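Local coordinates for putative lipoprotein (Bacteroides fragilis, PDB 3QNK), which is a putative outer-membrane lipoprotein of the SusD family that probably binds glycans at the cell surface and helps pass them to a partner transporter, at residues 29-34 against 116-121; 222-227 against 420-425; 310-315 against 471-476. All blocks are in the same frame, centred on the assembly; numbering follows the deposited sequence.

Interaction 1. Residues 29-34 against 116-121. With PO4 (phosphate ion), chain F.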
loop_
_atom_site.group_PDB
_atom_site.type_symbol
_atom_site.label_atom_id
_atom_site.label_comp_id
_atom_site.label_asym_id
_atom_site.label_seq_id
_atom_site.Cartn_x
_atom_site.Cartn_y
_atom_site.Cartn_z
ATOM N N SER B 29 -10.525 -4.410 11.858
ATOM C CA SER B 29 -10.574 -4.424 10.391
ATOM C C SER B 29 -9.151 -4.396 9.789
ATOM O O SER B 29 -8.962 -4.787 8.634
ATOM C CB SER B 29 -11.437 -3.275 9.863
ATOM O OG SER B 29 -10.687 -2.231 9.265
ATOM N N GLU B 30 -8.151 -3.993 10.595
ATOM C CA GLU B 30 -6.755 -3.964 10.180
ATOM C C GLU B 30 -6.138 -5.364 10.184
ATOM O O GLU B 30 -5.011 -5.514 9.726
ATOM C CB GLU B 30 -5.928 -3.008 11.048
ATOM C CG GLU B 30 -6.140 -1.537 10.727
ATOM C CD GLU B 30 -5.819 -1.040 9.333
ATOM O OE1 GLU B 30 -5.031 -1.697 8.613
ATOM O OE2 GLU B 30 -6.344 0.037 8.970
ATOM N N ILE B 31 -6.860 -6.390 10.671
ATOM C CA ILE B 31 -6.348 -7.760 10.628
ATOM C C ILE B 31 -6.354 -8.181 9.155
ATOM O O ILE B 31 -7.408 -8.125 8.498
ATOM C CB ILE B 31 -7.147 -8.745 11.528
ATOM C CG1 ILE B 31 -7.053 -8.373 13.008
ATOM C CG2 ILE B 31 -6.679 -10.195 11.287
ATOM C CD1 ILE B 31 -8.150 -9.024 13.851
ATOM N N SER B 32 -5.179 -8.541 8.631
ATOM C CA SER B 32 -5.055 -8.932 7.222
ATOM C C SER B 32 -4.927 -10.438 7.060
ATOM O O SER B 32 -4.260 -11.104 7.868
ATOM C CB SER B 32 -3.838 -8.266 6.590
ATOM O OG SER B 32 -3.928 -6.861 6.676
ATOM N N VAL B 33 -5.552 -10.965 6.001
ATOM C CA VAL B 33 -5.475 -12.380 5.613
ATOM C C VAL B 33 -4.921 -12.459 4.198
ATOM O O VAL B 33 -5.451 -11.810 3.283
ATOM C CB VAL B 33 -6.829 -13.123 5.720
ATOM C CG1 VAL B 33 -6.632 -14.630 5.559
ATOM C CG2 VAL B 33 -7.539 -12.792 7.033
ATOM N N ASP B 34 -3.845 -13.220 4.024
ATOM C CA ASP B 34 -3.253 -13.442 2.709
ATOM C C ASP B 34 -4.060 -14.519 1.997
ATOM O O ASP B 34 -3.868 -15.718 2.278
ATOM C CB ASP B 34 -1.776 -13.852 2.827
ATOM C CG ASP B 34 -1.052 -14.103 1.504
ATOM O OD1 ASP B 34 -1.645 -13.805 0.427
ATOM O OD2 ASP B 34 0.131 -14.566 1.546
ATOM N N ALA B 116 -0.218 -6.500 19.906
ATOM C CA ALA B 116 0.647 -7.667 20.089
ATOM C C ALA B 116 0.634 -8.526 18.834
ATOM O O ALA B 116 1.685 -8.953 18.354
ATOM C CB ALA B 116 0.178 -8.471 21.284
HETATM N N MSE B 117 -0.559 -8.738 18.279
HETATM C CA MSE B 117 -0.778 -9.498 17.062
HETATM C C MSE B 117 -0.084 -8.843 15.871
HETATM O O MSE B 117 0.502 -9.561 15.058
HETATM C CB MSE B 117 -2.280 -9.644 16.805
HETATM C CG MSE B 117 -2.583 -10.237 15.451
HETATM SE SE MSE B 117 -4.387 -10.781 15.325
HETATM C CE MSE B 117 -4.203 -12.501 16.219
ATOM N N PHE B 118 -0.150 -7.513 15.764
ATOM C CA PHE B 118 0.456 -6.769 14.649
ATOM C C PHE B 118 1.968 -6.822 14.716
ATOM O O PHE B 118 2.581 -7.110 13.689
ATOM C CB PHE B 118 -0.039 -5.315 14.589
ATOM C CG PHE B 118 -1.520 -5.181 14.346
ATOM C CD1 PHE B 118 -2.190 -6.061 13.507
ATOM C CD2 PHE B 118 -2.242 -4.147 14.918
ATOM C CE1 PHE B 118 -3.563 -5.934 13.277
ATOM C CE2 PHE B 118 -3.620 -4.020 14.688
ATOM C CZ PHE B 118 -4.268 -4.914 13.862
ATOM N N TYR B 119 2.566 -6.610 15.910
ATOM C CA TYR B 119 4.008 -6.684 16.092
ATOM C C TYR B 119 4.518 -8.104 15.878
ATOM O O TYR B 119 5.599 -8.275 15.296
ATOM C CB TYR B 119 4.434 -6.181 17.459
ATOM C CG TYR B 119 4.840 -4.717 17.476
ATOM C CD1 TYR B 119 5.972 -4.277 16.789
ATOM C CD2 TYR B 119 4.136 -3.784 18.231
ATOM C CE1 TYR B 119 6.349 -2.936 16.803
ATOM C CE2 TYR B 119 4.516 -2.446 18.263
ATOM C CZ TYR B 119 5.608 -2.025 17.532
ATOM O OH TYR B 119 5.967 -0.709 17.568
ATOM N N PHE B 120 3.735 -9.130 16.291
ATOM C CA PHE B 120 4.133 -10.527 16.095
ATOM C C PHE B 120 4.245 -10.853 14.617
ATOM O O PHE B 120 5.174 -11.551 14.263
ATOM C CB PHE B 120 3.174 -11.501 16.788
ATOM C CG PHE B 120 3.581 -12.963 16.751
ATOM C CD1 PHE B 120 4.887 -13.352 17.052
ATOM C CD2 PHE B 120 2.640 -13.958 16.494
ATOM C CE1 PHE B 120 5.247 -14.710 17.039
ATOM C CE2 PHE B 120 3.003 -15.313 16.505
ATOM C CZ PHE B 120 4.298 -15.676 16.773
ATOM N N GLU B 121 3.361 -10.311 13.750
ATOM C CA GLU B 121 3.456 -10.522 12.294
ATOM C C GLU B 121 4.764 -9.991 11.725
ATOM O O GLU B 121 5.322 -10.584 10.794
ATOM C CB GLU B 121 2.302 -9.882 11.530
ATOM C CG GLU B 121 1.213 -10.873 11.168
ATOM C CD GLU B 121 1.625 -12.159 10.474
ATOM O OE1 GLU B 121 2.316 -12.069 9.436
ATOM O OE2 GLU B 121 1.235 -13.253 10.947
HETATM P P PO4 F . -0.446 -11.878 6.471
HETATM O O1 PO4 F . 1.000 -12.533 6.181
HETATM O O2 PO4 F . -0.541 -10.346 5.910
HETATM O O3 PO4 F . -1.627 -12.924 6.065
HETATM O O4 PO4 F . -0.643 -11.759 8.034
#
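Ile31 and Glu30 of the loop after helix 17-29 lie against Phe118 and Met117 (a selenomethionine) on helix 101-126, in a mainly apolar contact. Phe118 reaches the loop with the far end of its ring: CZ comes within 3.8 Å of Glu30 CB, at an oblique slant to the ring, while Ile31 N stands near the ring plane, 4.2 Å from Phe118 CE1. The ring gets there because CG of Phe118 is anti to its carbonyl carbon (chi1 -63°), which swings CE1 and CZ toward the loop. Ile31 spreads its CG1 branch over both helix residues, with CG1 4.3 Å from Met117 SE; Ile31 also packs on Phe240 and Val242 of strand 238-244.

The carboxylate of Glu30 takes no part in this packing. Glu30 offers Phe118 its CB, then bends at chi2 (-60°) so that its carboxylate leads away to salt bridges with Lys83 and Lys86 of helix 76-93. Lys83 also bonds Ser32 OG, so it holds two residues of the loop.

A phosphate ion, probably from the crystallisation liquor, lies between Asp34 and Glu121. Asp34 N donates a weak hydrogen bond to phosphate O3, 3.0 Å long and bent to 128° at the hydrogen. Glu121 OE1 stands 3.3 Å from phosphate O4, a pairing of like charges that Arg125 probably eases, since it forms a salt bridge with Glu121 and a hydrogen bond with the phosphate.

The chemistry implies a division of labour: apolar contacts seat the loop on helix 101-126, within the helical part of this SusD-like fold, while Lys83 and Lys86 take the carboxylate of Glu30 and the hydroxyl of Ser32.

Interaction 2. Residues 222-227 against 420-425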
loop_
_atom_site.group_PDB
_atom_site.type_symbol
_atom_site.label_atom_id
_atom_site.label_comp_id
_atom_site.label_asym_id
_atom_site.label_seq_id
_atom_site.Cartn_x
_atom_site.Cartn_y
_atom_site.Cartn_z
ATOM N N GLU B 222 -15.459 -35.413 6.936
ATOM C CA GLU B 222 -16.528 -34.423 6.974
ATOM C C GLU B 222 -16.562 -33.761 8.356
ATOM O O GLU B 222 -16.591 -32.537 8.436
ATOM C CB GLU B 222 -17.871 -35.075 6.624
ATOM N N LYS B 223 -16.491 -34.568 9.441
ATOM C CA LYS B 223 -16.496 -34.093 10.837
ATOM C C LYS B 223 -15.326 -33.143 11.112
ATOM O O LYS B 223 -15.533 -32.084 11.680
ATOM C CB LYS B 223 -16.445 -35.267 11.825
ATOM C CG LYS B 223 -17.803 -35.783 12.252
ATOM C CD LYS B 223 -17.638 -37.060 13.052
ATOM C CE LYS B 223 -18.927 -37.503 13.670
ATOM N NZ LYS B 223 -18.705 -38.640 14.604
ATOM N N TYR B 224 -14.109 -33.511 10.688
ATOM C CA TYR B 224 -12.917 -32.681 10.870
ATOM C C TYR B 224 -13.046 -31.369 10.096
ATOM O O TYR B 224 -12.843 -30.307 10.688
ATOM C CB TYR B 224 -11.654 -33.435 10.454
ATOM C CG TYR B 224 -10.375 -32.681 10.761
ATOM C CD1 TYR B 224 -9.744 -32.809 11.996
ATOM C CD2 TYR B 224 -9.772 -31.872 9.802
ATOM C CE1 TYR B 224 -8.554 -32.139 12.272
ATOM C CE2 TYR B 224 -8.599 -31.179 10.077
ATOM C CZ TYR B 224 -7.988 -31.326 11.308
ATOM O OH TYR B 224 -6.826 -30.650 11.572
ATOM N N ARG B 225 -13.430 -31.439 8.788
ATOM C CA ARG B 225 -13.620 -30.258 7.917
ATOM C C ARG B 225 -14.660 -29.290 8.444
ATOM O O ARG B 225 -14.603 -28.105 8.122
ATOM C CB ARG B 225 -14.038 -30.667 6.513
ATOM C CG ARG B 225 -12.920 -31.248 5.704
ATOM C CD ARG B 225 -13.298 -31.360 4.272
ATOM N NE ARG B 225 -14.536 -32.122 4.056
ATOM C CZ ARG B 225 -14.605 -33.361 3.570
ATOM N NH1 ARG B 225 -13.496 -34.013 3.221
ATOM N NH2 ARG B 225 -15.778 -33.942 3.398
ATOM N N SER B 226 -15.595 -29.777 9.254
ATOM C CA SER B 226 -16.662 -28.950 9.812
ATOM C C SER B 226 -16.153 -27.863 10.785
ATOM O O SER B 226 -16.945 -27.016 11.174
ATOM C CB SER B 226 -17.714 -29.818 10.491
ATOM O OG SER B 226 -17.263 -30.177 11.783
ATOM N N ILE B 227 -14.858 -27.871 11.166
ATOM C CA ILE B 227 -14.269 -26.856 12.053
ATOM C C ILE B 227 -14.358 -25.520 11.320
ATOM O O ILE B 227 -14.734 -24.497 11.903
ATOM C CB ILE B 227 -12.810 -27.253 12.425
ATOM C CG1 ILE B 227 -12.779 -28.492 13.346
ATOM C CG2 ILE B 227 -12.015 -26.083 13.049
ATOM C CD1 ILE B 227 -11.423 -29.187 13.442
ATOM N N GLN B 420 -5.905 -38.829 18.978
ATOM C CA GLN B 420 -7.151 -39.443 19.431
ATOM C C GLN B 420 -8.347 -38.831 18.718
ATOM O O GLN B 420 -9.267 -39.565 18.377
ATOM C CB GLN B 420 -7.349 -39.319 20.961
ATOM C CG GLN B 420 -6.591 -40.358 21.798
ATOM C CD GLN B 420 -6.533 -40.006 23.291
ATOM O OE1 GLN B 420 -5.447 -40.047 23.946
ATOM N NE2 GLN B 420 -7.716 -39.684 23.867
ATOM N N ARG B 421 -8.298 -37.507 18.415
ATOM C CA ARG B 421 -9.481 -36.886 17.845
ATOM C C ARG B 421 -9.705 -37.217 16.369
ATOM O O ARG B 421 -10.786 -36.901 15.871
ATOM C CB ARG B 421 -9.609 -35.376 18.152
ATOM C CG ARG B 421 -8.968 -34.481 17.208
ATOM C CD ARG B 421 -9.837 -33.829 16.159
ATOM N NE ARG B 421 -9.045 -32.678 15.752
ATOM C CZ ARG B 421 -9.397 -31.432 16.010
ATOM N NH1 ARG B 421 -10.617 -31.163 16.466
ATOM N NH2 ARG B 421 -8.561 -30.439 15.762
ATOM N N VAL B 422 -8.757 -37.925 15.710
ATOM C CA VAL B 422 -8.885 -38.371 14.311
ATOM C C VAL B 422 -8.777 -39.916 14.218
ATOM O O VAL B 422 -8.463 -40.470 13.147
ATOM C CB VAL B 422 -7.898 -37.651 13.360
ATOM C CG1 VAL B 422 -8.277 -36.177 13.223
ATOM C CG2 VAL B 422 -6.443 -37.823 13.800
ATOM N N GLY B 423 -9.008 -40.586 15.344
ATOM C CA GLY B 423 -8.960 -42.043 15.441
ATOM C C GLY B 423 -7.605 -42.698 15.260
ATOM O O GLY B 423 -7.530 -43.896 14.954
ATOM N N LEU B 424 -6.525 -41.925 15.429
ATOM C CA LEU B 424 -5.147 -42.431 15.292
ATOM C C LEU B 424 -4.663 -43.040 16.610
ATOM O O LEU B 424 -4.912 -42.470 17.668
ATOM C CB LEU B 424 -4.160 -41.347 14.798
ATOM C CG LEU B 424 -4.187 -41.034 13.296
ATOM C CD1 LEU B 424 -3.280 -39.877 12.972
ATOM C CD2 LEU B 424 -3.769 -42.253 12.460
ATOM N N PRO B 425 -3.996 -44.212 16.577
ATOM C CA PRO B 425 -3.514 -44.808 17.828
ATOM C C PRO B 425 -2.441 -43.934 18.505
ATOM O O PRO B 425 -1.758 -43.160 17.858
ATOM C CB PRO B 425 -2.970 -46.167 17.376
ATOM C CG PRO B 425 -2.604 -45.984 15.980
ATOM C CD PRO B 425 -3.600 -45.027 15.412
#
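Arg421 lays its guanidinium group against Tyr224 and Ile227, and the path of its chain explains the contact. From CB the chain turns at once: CG lies between the backbone N and the carbonyl carbon (chi1 89°), and a second bend at chi2 carries CD and NE toward helix 221-225. NE meets the tyrosine first, 3.6 Å from Tyr224 CE1 and near the plane of the ring, at its edge. Ring and guanidinium planes stand 85° apart, so the edge of the tyrosine, through CD1 and CE1, faces the flat side of the arginine, and this is no parallel stack. Farther out, CZ lies 4.0 Å from Ile227 CD1. The same methyl sits over a guanidinium face, 3.7 Å from Arg421 NH1 at the tip. Arg421 NH2 is 3.9 Å from Tyr224 CE1 and equally far from Ile227 CD1.

Arg421 and its neighbours belong to the turn that ends helix 408-420: a Schellman motif, with Gly423 at the C-prime position, its positive phi allowing Gly423 N to bond Gln420 O and Leu424 N to bond Arg419 O. This helix end meets the short helix 221-225. Val422, next in the turn, sets CG1 3.9 Å from Tyr224 CD1, at an oblique slant to the ring.

The charge at the arginine tip is met by acids beyond the two segments, in bonds that would limit its rotation. NH1 forms a salt bridge with Glu237 and a hydrogen bond with Val216 O, and NH2 forms a salt bridge with Glu446 of helix 432-446.

Interaction 3. Residues 310-315 against 471-476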
loop_
_atom_site.group_PDB
_atom_site.type_symbol
_atom_site.label_atom_id
_atom_site.label_comp_id
_atom_site.label_asym_id
_atom_site.label_seq_id
_atom_site.Cartn_x
_atom_site.Cartn_y
_atom_site.Cartn_z
ATOM N N GLY B 310 -2.516 -48.206 -3.363
ATOM C CA GLY B 310 -3.712 -47.575 -2.791
ATOM C C GLY B 310 -3.486 -46.150 -2.379
ATOM O O GLY B 310 -3.923 -45.744 -1.290
ATOM N N ILE B 311 -2.765 -45.401 -3.244
ATOM C CA ILE B 311 -2.269 -44.057 -2.974
ATOM C C ILE B 311 -3.284 -43.213 -2.176
ATOM O O ILE B 311 -2.898 -42.690 -1.124
ATOM C CB ILE B 311 -1.719 -43.321 -4.225
ATOM C CG1 ILE B 311 -1.118 -41.968 -3.837
ATOM C CG2 ILE B 311 -2.748 -43.212 -5.357
ATOM C CD1 ILE B 311 0.028 -41.528 -4.554
ATOM N N TYR B 312 -4.561 -43.173 -2.591
ATOM C CA TYR B 312 -5.554 -42.336 -1.905
ATOM C C TYR B 312 -6.561 -43.135 -1.067
ATOM O O TYR B 312 -7.529 -42.555 -0.589
ATOM C CB TYR B 312 -6.294 -41.429 -2.916
ATOM C CG TYR B 312 -5.353 -40.652 -3.818
ATOM C CD1 TYR B 312 -4.259 -39.961 -3.294
ATOM C CD2 TYR B 312 -5.565 -40.590 -5.191
ATOM C CE1 TYR B 312 -3.405 -39.236 -4.115
ATOM C CE2 TYR B 312 -4.693 -39.893 -6.028
ATOM C CZ TYR B 312 -3.611 -39.221 -5.484
ATOM O OH TYR B 312 -2.758 -38.502 -6.281
ATOM N N GLU B 313 -6.306 -44.446 -0.850
ATOM C CA GLU B 313 -7.106 -45.361 -0.053
ATOM C C GLU B 313 -6.521 -45.533 1.362
ATOM O O GLU B 313 -5.310 -45.507 1.554
ATOM C CB GLU B 313 -7.160 -46.735 -0.771
ATOM C CG GLU B 313 -8.169 -46.851 -1.917
ATOM C CD GLU B 313 -7.894 -47.869 -3.017
ATOM O OE1 GLU B 313 -7.200 -48.877 -2.742
ATOM O OE2 GLU B 313 -8.386 -47.666 -4.155
ATOM N N GLY B 314 -7.402 -45.716 2.324
ATOM C CA GLY B 314 -7.113 -46.052 3.720
ATOM C C GLY B 314 -6.382 -45.074 4.607
ATOM O O GLY B 314 -5.891 -45.468 5.676
ATOM N N ARG B 315 -6.355 -43.795 4.203
ATOM C CA ARG B 315 -5.664 -42.731 4.939
ATOM C C ARG B 315 -6.440 -42.272 6.160
ATOM O O ARG B 315 -7.637 -42.561 6.284
ATOM C CB ARG B 315 -5.425 -41.531 4.012
ATOM C CG ARG B 315 -4.477 -41.776 2.847
ATOM C CD ARG B 315 -3.080 -42.258 3.214
ATOM N NE ARG B 315 -2.339 -42.435 1.977
ATOM C CZ ARG B 315 -1.315 -41.680 1.606
ATOM N NH1 ARG B 315 -0.806 -40.783 2.441
ATOM N NH2 ARG B 315 -0.753 -41.853 0.414
ATOM N N HIS B 471 7.960 -32.648 -5.315
ATOM C CA HIS B 471 7.329 -33.513 -6.282
ATOM C C HIS B 471 5.807 -33.390 -6.297
ATOM O O HIS B 471 5.207 -32.717 -5.460
ATOM C CB HIS B 471 7.738 -34.962 -5.966
ATOM C CG HIS B 471 9.212 -35.182 -6.069
ATOM N ND1 HIS B 471 10.055 -34.972 -4.986
ATOM C CD2 HIS B 471 9.965 -35.491 -7.152
ATOM C CE1 HIS B 471 11.279 -35.202 -5.434
ATOM N NE2 HIS B 471 11.273 -35.504 -6.734
ATOM N N GLY B 472 5.214 -34.055 -7.282
ATOM C CA GLY B 472 3.771 -34.143 -7.479
ATOM C C GLY B 472 3.425 -35.335 -8.342
ATOM O O GLY B 472 4.270 -36.200 -8.556
ATOM N N VAL B 473 2.198 -35.407 -8.829
ATOM C CA VAL B 473 1.786 -36.493 -9.715
ATOM C C VAL B 473 1.233 -35.906 -11.030
ATOM O O VAL B 473 0.835 -34.742 -11.082
ATOM C CB VAL B 473 0.819 -37.545 -9.090
ATOM C CG1 VAL B 473 1.466 -38.237 -7.898
ATOM C CG2 VAL B 473 -0.543 -36.944 -8.725
ATOM N N ARG B 474 1.238 -36.725 -12.084
ATOM C CA ARG B 474 0.750 -36.425 -13.419
ATOM C C ARG B 474 0.061 -37.672 -13.908
ATOM O O ARG B 474 0.661 -38.742 -13.836
ATOM C CB ARG B 474 1.947 -36.045 -14.289
ATOM C CG ARG B 474 1.682 -35.795 -15.728
ATOM C CD ARG B 474 3.003 -35.476 -16.406
ATOM N NE ARG B 474 3.498 -36.625 -17.169
ATOM C CZ ARG B 474 4.779 -36.937 -17.335
ATOM N NH1 ARG B 474 5.731 -36.182 -16.798
ATOM N NH2 ARG B 474 5.119 -37.994 -18.051
ATOM N N PHE B 475 -1.198 -37.567 -14.352
ATOM C CA PHE B 475 -1.951 -38.729 -14.835
ATOM C C PHE B 475 -1.752 -38.942 -16.331
ATOM O O PHE B 475 -1.818 -38.013 -17.146
ATOM C CB PHE B 475 -3.432 -38.645 -14.475
ATOM C CG PHE B 475 -3.646 -39.087 -13.036
ATOM C CD1 PHE B 475 -3.259 -38.268 -11.969
ATOM C CD2 PHE B 475 -4.231 -40.318 -12.746
ATOM C CE1 PHE B 475 -3.414 -38.691 -10.650
ATOM C CE2 PHE B 475 -4.387 -40.733 -11.421
ATOM C CZ PHE B 475 -3.965 -39.925 -10.388
ATOM N N VAL B 476 -1.441 -40.190 -16.666
ATOM C CA VAL B 476 -1.171 -40.656 -18.035
ATOM C C VAL B 476 -2.401 -41.435 -18.569
ATOM O O VAL B 476 -2.476 -41.732 -19.760
ATOM C CB VAL B 476 0.152 -41.466 -18.138
ATOM C CG1 VAL B 476 1.345 -40.602 -17.742
ATOM C CG2 VAL B 476 0.109 -42.742 -17.303
#
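Tyr312 stands in a type I beta turn running from Gly310 to Glu313, closed by Glu313 N bonding Gly310 O at 2.7 Å, and it faces an extended strand, 469-475, through Val473 and Phe475. The two backbones stay apart, and side chains span the interval. Past the turn, Gly314 takes a positive phi and Arg315 folds back, where its NH2 gives Ile311 O a weak hydrogen bond.

Tyr312 carries the contact. With CG anti to its carbonyl carbon (chi1 -51°), the ring extends toward the strand, and its hydroxyl oxygen comes 3.6 Å from Val473 CG2, the two side chains approaching from opposite directions. The hydroxyl is hydrogen-bonded to that of Tyr359, so its polar need is met beside the valine methyl. Along its flank the ring meets Phe475 edge against edge: Tyr312 CE2 and Phe475 CZ are 4.4 Å apart, each near the plane of the other ring. Ile311 CG2 lies 3.7 Å above the tyrosine ring, over its centre.

The surroundings are rich in aromatics. Tyr312 stacks with Phe325 and Phe475 with His326, while Phe481 of strand 480-488 touches Ile311, Val473 and Phe475. The contact thus seats the loop leading to helix 317-322 against strand 469-475, at one side of a three-stranded antiparallel sheet, where its backbone also bonds Thr357 and Gln278; Gln278 of helix 278-283 packs on both Ile311 and Val473.

Overall arrangement
The three contacts lie in series or crossed along the chain and none touches another. Interaction 1 has its centre nearest to the chain centre (about 12 Å) yet is only partly buried; it joins a loop to helix 101-126 and has a phosphate ion near Asp34 and Glu121. In interactions 2 and 3 every touching residue is buried, though their centres lie farther from the chain centre, at about 19 and 25 Å; their closest atoms are about 7 Å apart. Both border helix 317-322: Tyr224 and Leu424 pack on it, and the loop 310-315 leads into it. Their chemistry differs: an arginine whose charge is probably balanced by two acids in interaction 2, an aromatic cluster beside a small sheet in interaction 3.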